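Local coordinates for polysaccharide biosynthesis protein CapD (Bacillus thuringiensis HD-771, PDB 6BWC) that probably acts as an NADP-dependent short-chain dehydrogenase-type enzyme on UDP-N-acetylglucosamine, in the pathway to CMP-pseudaminic acid, at residues Phe4-Gly15 / Val27-Phe38; Thr162-Gly170 / Ala221-Met231. The protein carries 2 engineered substitutions. One frame throughout, in Å; residues are numbered along the deposited sequence.

Contact 1: residues Phe4-Gly15 / Val27-Phe38; sequences FFKDKNVLIIGG and VLQEKPKVVRVF. With NAP (NADP nicotinamide-adenine-dinucleotide phosphate), chain N.
Val27, on helix 18-29, sets its CG2 against Phe5 CE2 at 3.6 Å, the two side chains crossing at about a right angle. This opens the return half of the first beta-alpha-beta crossover of a Rossmann fold, in which strand 9-13, helix 18-29 and strand 34-39 follow one another. Glu30 comes next: its extended chain brings OE1 to the backbone N of Phe5 in a 3.0 Å hydrogen bond. Phe5 CG lies beside that same N (chi1 -67°), which swings the ring in against the carboxylate, their planes only 16° apart, while OE2 is held by a salt bridge to Lys219. Lys31 leaves the helix with positive phi, and its O accepts a 3.2 Å bond from Asp7 N, in the type II turn Phe5-Lys8. Pro32 CB touches the carbonyl oxygens of Phe5 and Lys8. Lys33 runs side by side with Asn9, CB 3.3 Å from Asn9 OD1, and Asn9 ND2 turns to Asn78 O.

From Val34 on the strands are parallel, their axes 18° apart, and backbone bonds alternate across the seam. Val35 CG1 meets Ile12 CD1 at 3.9 Å on the face packed against Leu24 of helix 18-29. On the other face Arg36 crosses Leu11, CB to CD1 3.7 Å, before its guanidinium reaches Glu77 and Ala75 O. Val37 CG1 rests against the backbone of Gly15. Phe38 points its ring edge toward the adenine atom C2A of NADP, and its O takes the 2.7 Å hydrogen bond of Gly14 N; Gly14 itself has positive phi, inside the turn Ile12-Gly15.

Contact 2: residues Thr162-Gly170 / Ala221-Met231; sequences TTFTSVRFG and AKGGETFILKM. With NAP (NADP nicotinamide-adenine-dinucleotide phosphate), chain N.
Thr163 and Phe164 meet not a regular strand but a glycine pair, Gly223-Gly224, both with positive phi, which turns the chain from Ala221 into strand 226-229. Thr163 OG1 donates to Lys222 O at 3.0 Å from above the carbonyl plane, and Gly224 N hydrogen-bonds to Phe164 O. Glu225 steadies this turn from within: its carboxylate folds back, and OE1 accepts Gly223 N at 2.7 Å. Beyond the turn the pairing becomes parallel. Ser166 makes both of its backbone bonds to segment 221-231, its N to Glu225 O at 3.1 Å and its O from Phe227 N at 2.9 Å.

Thr165 places CG2 anti to its N, alongside Glu225 CG and at the edge of the Phe227 ring, 3.8 Å from Phe227 CE1. Val167 CG2 touches Phe227 CB on this same face. On the opposite face Arg168 and Ile228 lie side by side, Arg168 CB 3.8 Å from Ile228 CG1. The arginine chain then bends at chi3 (-97°), carrying one guanidinium face over Thr226 CG2, 3.6 Å from the plane and toward the rim. Two carboxylates, Glu147 and Glu280, form salt bridges with its NH2, and Leu275 O binds NH1, so this buried charge is probably well compensated and its rotation fixed.

Strand 163-169 leads into Phe169 and Gly170, which line the NADP pocket. In the Rossmann sheet it lies between strands 123-129 and 226-229, and strand 290-293 flanks the latter antiparallel. Helix 207-220 packs Ala217 onto Val167 and Phe227, while Glu147 comes from helix 138-156.

Contacts 1 and 2 belong to one sheet, with strands 81-84 and 123-129 between their nearest strands, 9-13 and 163-169; their centres are 19 Å apart and their nearest atoms about 8 Å, without touching. NADP spans this separation across the C-terminal ends of the strands. Contact 1 lies at its adenosine half, Gly14 O lying 3.1 Å from O3B of the ribose. Contact 2 lies at the nicotinamide half, where Phe169 CB comes within 3.3 Å of C5N. Gly170 also touches UDP-N-acetylglucosamine, whereas Gly14 does not reach it. Contact 2 thus reaches the meeting place of cofactor and nucleotide sugar, and contact 1 only the cofactor.

Contact 1: residues Phe4-Gly15 / Val27-Phe38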
# COMPACT_ATOMS: atom_id res chain seq x y z
N PHE C 4 -15.33 -37.02 8.80
CA PHE C 4 -14.18 -36.33 8.18
C PHE C 4 -13.62 -35.14 9.00
O PHE C 4 -12.39 -34.93 9.06
CB PHE C 4 -14.60 -35.85 6.77
CG PHE C 4 -13.48 -35.25 5.92
CD1 PHE C 4 -12.64 -36.07 5.16
CD2 PHE C 4 -13.32 -33.87 5.83
CE1 PHE C 4 -11.64 -35.51 4.36
CE2 PHE C 4 -12.32 -33.31 5.05
CZ PHE C 4 -11.48 -34.14 4.31
N PHE C 5 -14.49 -34.35 9.62
CA PHE C 5 -14.07 -33.12 10.29
C PHE C 5 -13.81 -33.33 11.78
O PHE C 5 -13.43 -32.38 12.48
CB PHE C 5 -15.10 -32.02 10.08
CG PHE C 5 -15.22 -31.55 8.65
CD1 PHE C 5 -14.13 -30.97 8.01
CD2 PHE C 5 -16.43 -31.65 7.95
CE1 PHE C 5 -14.24 -30.51 6.70
CE2 PHE C 5 -16.54 -31.20 6.65
CZ PHE C 5 -15.44 -30.62 6.01
N LYS C 6 -14.02 -34.56 12.25
CA LYS C 6 -13.66 -34.99 13.60
C LYS C 6 -12.33 -34.39 13.99
O LYS C 6 -11.30 -34.71 13.42
CB LYS C 6 -13.57 -36.53 13.65
CG LYS C 6 -13.24 -37.14 15.02
CD LYS C 6 -14.47 -37.20 15.92
CE LYS C 6 -14.18 -37.88 17.26
NZ LYS C 6 -13.73 -39.30 17.12
N ASP C 7 -12.38 -33.51 14.97
CA ASP C 7 -11.19 -32.97 15.59
C ASP C 7 -10.28 -32.17 14.69
O ASP C 7 -9.06 -32.13 14.89
CB ASP C 7 -10.44 -34.10 16.30
CG ASP C 7 -10.56 -33.98 17.76
OD1 ASP C 7 -11.70 -34.16 18.27
OD2 ASP C 7 -9.51 -33.64 18.39
N LYS C 8 -10.87 -31.51 13.69
CA LYS C 8 -10.16 -30.59 12.79
C LYS C 8 -10.51 -29.12 13.09
O LYS C 8 -11.39 -28.81 13.91
CB LYS C 8 -10.45 -30.94 11.32
CG LYS C 8 -10.12 -32.37 10.92
CD LYS C 8 -8.62 -32.66 10.96
CE LYS C 8 -8.28 -33.94 10.19
NZ LYS C 8 -7.08 -34.65 10.71
N ASN C 9 -9.79 -28.23 12.41
CA ASN C 9 -9.98 -26.78 12.48
C ASN C 9 -10.52 -26.27 11.15
O ASN C 9 -9.97 -26.59 10.09
CB ASN C 9 -8.63 -26.13 12.79
CG ASN C 9 -8.04 -26.59 14.12
OD1 ASN C 9 -8.68 -27.30 14.87
ND2 ASN C 9 -6.83 -26.17 14.41
N VAL C 10 -11.59 -25.48 11.18
CA VAL C 10 -12.28 -25.08 9.95
C VAL C 10 -12.58 -23.59 9.93
O VAL C 10 -13.12 -23.06 10.91
CB VAL C 10 -13.59 -25.86 9.78
CG1 VAL C 10 -14.36 -25.39 8.55
CG2 VAL C 10 -13.30 -27.36 9.73
N LEU C 11 -12.25 -22.93 8.81
CA LEU C 11 -12.63 -21.54 8.55
C LEU C 11 -13.73 -21.51 7.49
O LEU C 11 -13.55 -22.07 6.40
CB LEU C 11 -11.42 -20.75 8.05
CG LEU C 11 -11.57 -19.24 7.85
CD1 LEU C 11 -11.75 -18.46 9.14
CD2 LEU C 11 -10.34 -18.71 7.14
N ILE C 12 -14.88 -20.89 7.82
CA ILE C 12 -15.92 -20.58 6.84
C ILE C 12 -15.92 -19.10 6.59
O ILE C 12 -16.65 -18.35 7.25
CB ILE C 12 -17.34 -20.97 7.27
CG1 ILE C 12 -17.39 -22.41 7.78
CG2 ILE C 12 -18.28 -20.84 6.08
CD1 ILE C 12 -18.74 -22.77 8.37
N ILE C 13 -15.09 -18.70 5.63
CA ILE C 13 -15.01 -17.31 5.14
C ILE C 13 -16.35 -16.95 4.51
O ILE C 13 -16.66 -17.39 3.39
CB ILE C 13 -13.83 -17.12 4.13
CG1 ILE C 13 -12.47 -17.33 4.82
CG2 ILE C 13 -13.87 -15.75 3.43
CD1 ILE C 13 -11.28 -17.34 3.90
N GLY C 14 -17.15 -16.16 5.24
CA GLY C 14 -18.53 -15.82 4.87
C GLY C 14 -19.57 -16.73 5.52
O GLY C 14 -20.58 -17.06 4.90
N GLY C 15 -19.33 -17.10 6.78
CA GLY C 15 -20.23 -17.96 7.55
C GLY C 15 -21.47 -17.30 8.14
O GLY C 15 -22.30 -17.98 8.72
N VAL C 27 -21.10 -28.96 9.37
CA VAL C 27 -19.74 -29.25 9.85
C VAL C 27 -19.73 -29.45 11.36
O VAL C 27 -18.95 -30.24 11.86
CB VAL C 27 -18.70 -28.16 9.40
CG1 VAL C 27 -17.44 -28.13 10.28
CG2 VAL C 27 -18.29 -28.38 7.95
N LEU C 28 -20.59 -28.75 12.08
CA LEU C 28 -20.65 -28.86 13.54
C LEU C 28 -21.09 -30.24 14.06
O LEU C 28 -20.67 -30.64 15.14
CB LEU C 28 -21.53 -27.75 14.17
CG LEU C 28 -20.87 -26.38 14.45
CD1 LEU C 28 -21.88 -25.34 14.91
CD2 LEU C 28 -19.75 -26.48 15.49
N GLN C 29 -21.91 -30.97 13.30
CA GLN C 29 -22.34 -32.31 13.73
C GLN C 29 -21.29 -33.41 13.56
O GLN C 29 -21.40 -34.45 14.20
CB GLN C 29 -23.67 -32.70 13.06
CG GLN C 29 -24.88 -32.14 13.79
CD GLN C 29 -26.11 -32.05 12.92
OE1 GLN C 29 -26.20 -32.71 11.87
NE2 GLN C 29 -27.08 -31.23 13.35
N GLU C 30 -20.27 -33.19 12.72
CA GLU C 30 -19.09 -34.08 12.73
C GLU C 30 -18.08 -33.77 13.85
O GLU C 30 -17.06 -34.46 13.99
CB GLU C 30 -18.40 -34.06 11.38
CG GLU C 30 -19.17 -34.81 10.31
CD GLU C 30 -18.63 -34.57 8.93
OE1 GLU C 30 -17.40 -34.41 8.79
OE2 GLU C 30 -19.42 -34.54 7.98
N LYS C 31 -18.35 -32.74 14.63
CA LYS C 31 -17.70 -32.52 15.92
C LYS C 31 -16.20 -32.20 15.76
O LYS C 31 -15.35 -32.97 16.15
CB LYS C 31 -17.96 -33.74 16.83
CG LYS C 31 -17.97 -33.43 18.32
CD LYS C 31 -19.33 -32.93 18.80
CE LYS C 31 -20.34 -34.06 19.04
NZ LYS C 31 -21.75 -33.56 19.25
N PRO C 32 -15.88 -31.04 15.16
CA PRO C 32 -14.51 -30.61 14.91
C PRO C 32 -13.91 -29.90 16.09
O PRO C 32 -14.65 -29.51 17.00
CB PRO C 32 -14.68 -29.59 13.79
CG PRO C 32 -15.97 -28.92 14.13
CD PRO C 32 -16.84 -30.00 14.73
N LYS C 33 -12.61 -29.67 16.06
CA LYS C 33 -11.98 -29.01 17.18
C LYS C 33 -12.53 -27.61 17.35
O LYS C 33 -13.00 -27.27 18.44
CB LYS C 33 -10.46 -28.95 17.07
CG LYS C 33 -9.82 -28.31 18.33
CD LYS C 33 -8.44 -28.86 18.64
CE LYS C 33 -8.11 -28.80 20.13
NZ LYS C 33 -6.91 -29.63 20.43
N VAL C 34 -12.47 -26.82 16.28
CA VAL C 34 -13.04 -25.48 16.24
C VAL C 34 -13.53 -25.22 14.83
O VAL C 34 -12.99 -25.79 13.89
CB VAL C 34 -12.03 -24.40 16.68
CG1 VAL C 34 -10.93 -24.18 15.65
CG2 VAL C 34 -12.73 -23.09 16.96
N VAL C 35 -14.57 -24.40 14.70
CA VAL C 35 -14.99 -23.83 13.43
C VAL C 35 -14.91 -22.33 13.62
O VAL C 35 -15.38 -21.83 14.62
CB VAL C 35 -16.47 -24.16 13.08
CG1 VAL C 35 -16.84 -23.61 11.70
CG2 VAL C 35 -16.72 -25.67 13.15
N ARG C 36 -14.32 -21.63 12.67
CA ARG C 36 -14.26 -20.18 12.72
C ARG C 36 -15.25 -19.57 11.73
O ARG C 36 -15.43 -20.10 10.63
CB ARG C 36 -12.84 -19.73 12.44
CG ARG C 36 -11.83 -20.27 13.46
CD ARG C 36 -10.46 -19.60 13.37
NE ARG C 36 -9.44 -20.31 14.17
CZ ARG C 36 -8.12 -20.23 13.98
NH1 ARG C 36 -7.61 -19.48 13.01
NH2 ARG C 36 -7.28 -20.91 14.73
N VAL C 37 -15.91 -18.49 12.13
CA VAL C 37 -16.79 -17.68 11.26
C VAL C 37 -16.10 -16.34 10.97
O VAL C 37 -15.74 -15.62 11.91
CB VAL C 37 -18.18 -17.44 11.92
CG1 VAL C 37 -19.01 -16.45 11.14
CG2 VAL C 37 -18.96 -18.73 12.00
N PHE C 38 -15.94 -16.02 9.68
CA PHE C 38 -15.24 -14.81 9.19
C PHE C 38 -16.18 -13.96 8.31
O PHE C 38 -16.48 -14.33 7.18
CB PHE C 38 -14.01 -15.23 8.41
CG PHE C 38 -13.07 -14.10 8.08
CD1 PHE C 38 -11.88 -13.94 8.76
CD2 PHE C 38 -13.35 -13.20 7.04
CE1 PHE C 38 -10.99 -12.92 8.42
CE2 PHE C 38 -12.47 -12.17 6.72
CZ PHE C 38 -11.29 -12.03 7.40
PA NAP N . -24.74 -14.18 1.41
O1A NAP N . -25.91 -14.62 2.24
O2A NAP N . -24.74 -12.76 0.97
O5B NAP N . -23.38 -14.50 2.18
C5B NAP N . -22.24 -13.66 1.98
C4B NAP N . -21.25 -13.86 3.13
O4B NAP N . -20.00 -13.21 2.90
C3B NAP N . -21.79 -13.23 4.38
O3B NAP N . -21.29 -14.05 5.44
C2B NAP N . -21.20 -11.85 4.36
O2B NAP N . -21.26 -11.31 5.67
C1B NAP N . -19.79 -12.14 3.83
N9A NAP N . -19.00 -11.08 3.13
C8A NAP N . -19.36 -10.22 2.13
N7A NAP N . -18.32 -9.42 1.73
C5A NAP N . -17.27 -9.76 2.49
C6A NAP N . -15.85 -9.34 2.64
N6A NAP N . -15.31 -8.37 1.89
N1A NAP N . -15.09 -9.97 3.56
C2A NAP N . -15.57 -10.95 4.34
N3A NAP N . -16.84 -11.38 4.27
C4A NAP N . -17.72 -10.84 3.39
O3 NAP N . -24.51 -15.12 0.12
PN NAP N . -24.90 -16.68 -0.07
O1N NAP N . -24.65 -17.48 1.20
O2N NAP N . -26.21 -16.76 -0.78
O5D NAP N . -23.86 -17.13 -1.19
C5D NAP N . -22.59 -17.57 -0.80
C4D NAP N . -21.73 -17.82 -2.04
O4D NAP N . -22.49 -18.59 -2.96
C3D NAP N . -21.21 -16.59 -2.81
O3D NAP N . -19.81 -16.78 -3.07
C2D NAP N . -21.98 -16.58 -4.11
O2D NAP N . -21.21 -16.09 -5.21
C1D NAP N . -22.34 -18.05 -4.28
N1N NAP N . -23.56 -18.31 -5.06
C2N NAP N . -24.75 -18.05 -4.49
C3N NAP N . -25.96 -18.26 -5.13
C7N NAP N . -27.27 -17.94 -4.50
O7N NAP N . -28.28 -17.99 -5.21
N7N NAP N . -27.37 -17.59 -3.22
C4N NAP N . -25.95 -18.83 -6.50
C5N NAP N . -24.61 -19.06 -7.03
C6N NAP N . -23.46 -18.82 -6.29
P2B NAP N . -21.09 -9.73 5.94
O1X NAP N . -21.56 -9.69 7.38
O2X NAP N . -19.61 -9.45 5.84
O3X NAP N . -21.97 -9.00 4.90

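Contact 2: residues Thr162-Gly170 / Ala221-Met231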
# COMPACT_ATOMS: atom_id res chain seq x y z
N THR C 162 -1.30 -27.81 -0.24
CA THR C 162 -2.64 -27.18 -0.25
C THR C 162 -3.41 -27.43 -1.55
O THR C 162 -2.92 -27.14 -2.61
CB THR C 162 -2.58 -25.64 -0.03
OG1 THR C 162 -2.01 -25.37 1.24
CG2 THR C 162 -3.96 -25.02 -0.07
N THR C 163 -4.63 -27.89 -1.43
CA THR C 163 -5.45 -28.28 -2.57
C THR C 163 -6.47 -27.16 -2.87
O THR C 163 -6.94 -26.52 -1.95
CB THR C 163 -6.08 -29.64 -2.25
OG1 THR C 163 -5.54 -30.60 -3.14
CG2 THR C 163 -7.63 -29.63 -2.33
N PHE C 164 -6.82 -26.93 -4.14
CA PHE C 164 -7.87 -25.95 -4.46
C PHE C 164 -8.95 -26.52 -5.37
O PHE C 164 -8.65 -27.22 -6.33
CB PHE C 164 -7.26 -24.74 -5.13
CG PHE C 164 -6.21 -24.05 -4.29
CD1 PHE C 164 -6.58 -23.08 -3.36
CD2 PHE C 164 -4.86 -24.36 -4.45
CE1 PHE C 164 -5.62 -22.44 -2.60
CE2 PHE C 164 -3.89 -23.72 -3.70
CZ PHE C 164 -4.27 -22.76 -2.77
N THR C 165 -10.21 -26.22 -5.08
CA THR C 165 -11.32 -26.76 -5.85
C THR C 165 -12.45 -25.76 -5.92
O THR C 165 -12.69 -25.02 -4.96
CB THR C 165 -11.91 -28.02 -5.18
OG1 THR C 165 -10.89 -28.77 -4.52
CG2 THR C 165 -12.58 -28.89 -6.21
N SER C 166 -13.18 -25.79 -7.02
CA SER C 166 -14.38 -25.00 -7.17
C SER C 166 -15.64 -25.87 -7.21
O SER C 166 -15.67 -26.97 -7.74
CB SER C 166 -14.28 -24.16 -8.44
OG SER C 166 -13.40 -23.07 -8.21
N VAL C 167 -16.69 -25.36 -6.60
CA VAL C 167 -18.03 -25.93 -6.66
C VAL C 167 -18.76 -24.91 -7.55
O VAL C 167 -18.15 -23.91 -7.90
CB VAL C 167 -18.52 -26.10 -5.21
CG1 VAL C 167 -19.89 -25.52 -4.96
CG2 VAL C 167 -18.47 -27.55 -4.82
N ARG C 168 -20.01 -25.15 -7.98
CA ARG C 168 -20.67 -24.19 -8.89
C ARG C 168 -22.18 -24.28 -8.79
O ARG C 168 -22.80 -25.26 -9.21
CB ARG C 168 -20.19 -24.42 -10.33
CG ARG C 168 -20.25 -23.24 -11.30
CD ARG C 168 -19.96 -23.70 -12.74
NE ARG C 168 -18.58 -23.51 -13.21
CZ ARG C 168 -18.09 -23.91 -14.40
NH1 ARG C 168 -18.85 -24.55 -15.28
NH2 ARG C 168 -16.84 -23.66 -14.73
N PHE C 169 -22.77 -23.24 -8.23
CA PHE C 169 -24.17 -23.25 -7.81
C PHE C 169 -25.11 -22.67 -8.87
O PHE C 169 -24.70 -21.88 -9.74
CB PHE C 169 -24.38 -22.36 -6.54
CG PHE C 169 -23.64 -22.80 -5.29
CD1 PHE C 169 -23.30 -21.84 -4.34
CD2 PHE C 169 -23.30 -24.12 -5.03
CE1 PHE C 169 -22.65 -22.18 -3.17
CE2 PHE C 169 -22.65 -24.47 -3.86
CZ PHE C 169 -22.31 -23.49 -2.93
N GLY C 170 -26.38 -23.02 -8.74
CA GLY C 170 -27.46 -22.23 -9.33
C GLY C 170 -28.30 -21.62 -8.23
O GLY C 170 -27.99 -21.78 -7.06
N ALA C 221 -12.31 -33.98 -3.16
CA ALA C 221 -11.61 -33.33 -4.25
C ALA C 221 -10.12 -33.58 -4.21
O ALA C 221 -9.48 -33.39 -3.17
CB ALA C 221 -11.89 -31.83 -4.28
N LYS C 222 -9.62 -34.02 -5.36
CA LYS C 222 -8.19 -34.13 -5.65
C LYS C 222 -7.50 -32.75 -5.81
O LYS C 222 -6.40 -32.55 -5.29
CB LYS C 222 -7.98 -35.05 -6.87
CG LYS C 222 -8.12 -36.54 -6.49
CD LYS C 222 -9.15 -37.33 -7.31
CE LYS C 222 -9.62 -38.55 -6.51
NZ LYS C 222 -10.62 -39.41 -7.22
N GLY C 223 -8.15 -31.81 -6.49
CA GLY C 223 -7.64 -30.43 -6.60
C GLY C 223 -7.61 -29.94 -8.03
O GLY C 223 -7.06 -30.60 -8.89
N GLY C 224 -8.21 -28.78 -8.26
CA GLY C 224 -8.31 -28.18 -9.58
C GLY C 224 -9.59 -28.55 -10.32
O GLY C 224 -9.80 -28.09 -11.45
N GLU C 225 -10.44 -29.36 -9.69
CA GLU C 225 -11.69 -29.79 -10.33
C GLU C 225 -12.79 -28.81 -10.02
O GLU C 225 -12.60 -27.89 -9.21
CB GLU C 225 -12.09 -31.22 -9.97
CG GLU C 225 -12.09 -31.59 -8.51
CD GLU C 225 -11.35 -32.89 -8.26
OE1 GLU C 225 -10.41 -32.87 -7.44
OE2 GLU C 225 -11.67 -33.92 -8.92
N THR C 226 -13.91 -28.99 -10.72
CA THR C 226 -15.10 -28.16 -10.55
C THR C 226 -16.33 -29.07 -10.46
O THR C 226 -16.66 -29.73 -11.42
CB THR C 226 -15.23 -27.12 -11.70
OG1 THR C 226 -14.09 -26.25 -11.69
CG2 THR C 226 -16.51 -26.28 -11.57
N PHE C 227 -16.98 -29.10 -9.30
CA PHE C 227 -18.21 -29.88 -9.13
C PHE C 227 -19.50 -29.08 -9.45
O PHE C 227 -19.68 -27.97 -8.94
CB PHE C 227 -18.29 -30.41 -7.70
CG PHE C 227 -17.19 -31.35 -7.32
CD1 PHE C 227 -15.99 -30.88 -6.84
CD2 PHE C 227 -17.37 -32.71 -7.43
CE1 PHE C 227 -14.98 -31.76 -6.47
CE2 PHE C 227 -16.36 -33.60 -7.09
CZ PHE C 227 -15.16 -33.12 -6.60
N ILE C 228 -20.38 -29.62 -10.29
CA ILE C 228 -21.71 -29.02 -10.55
C ILE C 228 -22.81 -30.07 -10.40
O ILE C 228 -22.70 -31.20 -10.86
CB ILE C 228 -21.86 -28.40 -11.96
CG1 ILE C 228 -20.61 -27.63 -12.37
CG2 ILE C 228 -23.11 -27.52 -12.02
CD1 ILE C 228 -19.64 -28.44 -13.18
N LEU C 229 -23.91 -29.64 -9.79
CA LEU C 229 -24.98 -30.52 -9.38
C LEU C 229 -26.02 -30.55 -10.48
O LEU C 229 -26.25 -29.52 -11.12
CB LEU C 229 -25.58 -29.97 -8.10
CG LEU C 229 -26.36 -30.93 -7.20
CD1 LEU C 229 -25.48 -32.05 -6.63
CD2 LEU C 229 -27.02 -30.13 -6.08
N LYS C 230 -26.63 -31.71 -10.71
CA LYS C 230 -27.71 -31.79 -11.71
C LYS C 230 -28.87 -31.09 -11.03
O LYS C 230 -29.32 -31.52 -9.98
CB LYS C 230 -28.11 -33.23 -12.05
CG LYS C 230 -26.99 -34.21 -12.31
CD LYS C 230 -26.99 -34.80 -13.72
CE LYS C 230 -26.54 -36.25 -13.68
NZ LYS C 230 -25.79 -36.69 -14.87
N MET C 231 -29.33 -29.99 -11.61
CA MET C 231 -30.36 -29.20 -10.97
C MET C 231 -31.55 -29.03 -11.89
O MET C 231 -31.43 -29.03 -13.11
CB MET C 231 -29.82 -27.83 -10.57
CG MET C 231 -28.67 -27.85 -9.57
SD MET C 231 -27.37 -26.65 -9.95
CE MET C 231 -28.40 -25.22 -9.84
PA NAP N . -24.74 -14.18 1.41
O1A NAP N . -25.91 -14.62 2.24
O2A NAP N . -24.74 -12.76 0.97
O5B NAP N . -23.38 -14.50 2.18
C5B NAP N . -22.24 -13.66 1.98
C4B NAP N . -21.25 -13.86 3.13
O4B NAP N . -20.00 -13.21 2.90
C3B NAP N . -21.79 -13.23 4.38
O3B NAP N . -21.29 -14.05 5.44
C2B NAP N . -21.20 -11.85 4.36
O2B NAP N . -21.26 -11.31 5.67
C1B NAP N . -19.79 -12.14 3.83
N9A NAP N . -19.00 -11.08 3.13
C8A NAP N . -19.36 -10.22 2.13
N7A NAP N . -18.32 -9.42 1.73
C5A NAP N . -17.27 -9.76 2.49
C6A NAP N . -15.85 -9.34 2.64
N6A NAP N . -15.31 -8.37 1.89
N1A NAP N . -15.09 -9.97 3.56
C2A NAP N . -15.57 -10.95 4.34
N3A NAP N . -16.84 -11.38 4.27
C4A NAP N . -17.72 -10.84 3.39
O3 NAP N . -24.51 -15.12 0.12
PN NAP N . -24.90 -16.68 -0.07
O1N NAP N . -24.65 -17.48 1.20
O2N NAP N . -26.21 -16.76 -0.78
O5D NAP N . -23.86 -17.13 -1.19
C5D NAP N . -22.59 -17.57 -0.80
C4D NAP N . -21.73 -17.82 -2.04
O4D NAP N . -22.49 -18.59 -2.96
C3D NAP N . -21.21 -16.59 -2.81
O3D NAP N . -19.81 -16.78 -3.07
C2D NAP N . -21.98 -16.58 -4.11
O2D NAP N . -21.21 -16.09 -5.21
C1D NAP N . -22.34 -18.05 -4.28
N1N NAP N . -23.56 -18.31 -5.06
C2N NAP N . -24.75 -18.05 -4.49
C3N NAP N . -25.96 -18.26 -5.13
C7N NAP N . -27.27 -17.94 -4.50
O7N NAP N . -28.28 -17.99 -5.21
N7N NAP N . -27.37 -17.59 -3.22
C4N NAP N . -25.95 -18.83 -6.50
C5N NAP N . -24.61 -19.06 -7.03
C6N NAP N . -23.46 -18.82 -6.29
P2B NAP N . -21.09 -9.73 5.94
O1X NAP N . -21.56 -9.69 7.38
O2X NAP N . -19.61 -9.45 5.84
O3X NAP N . -21.97 -9.00 4.90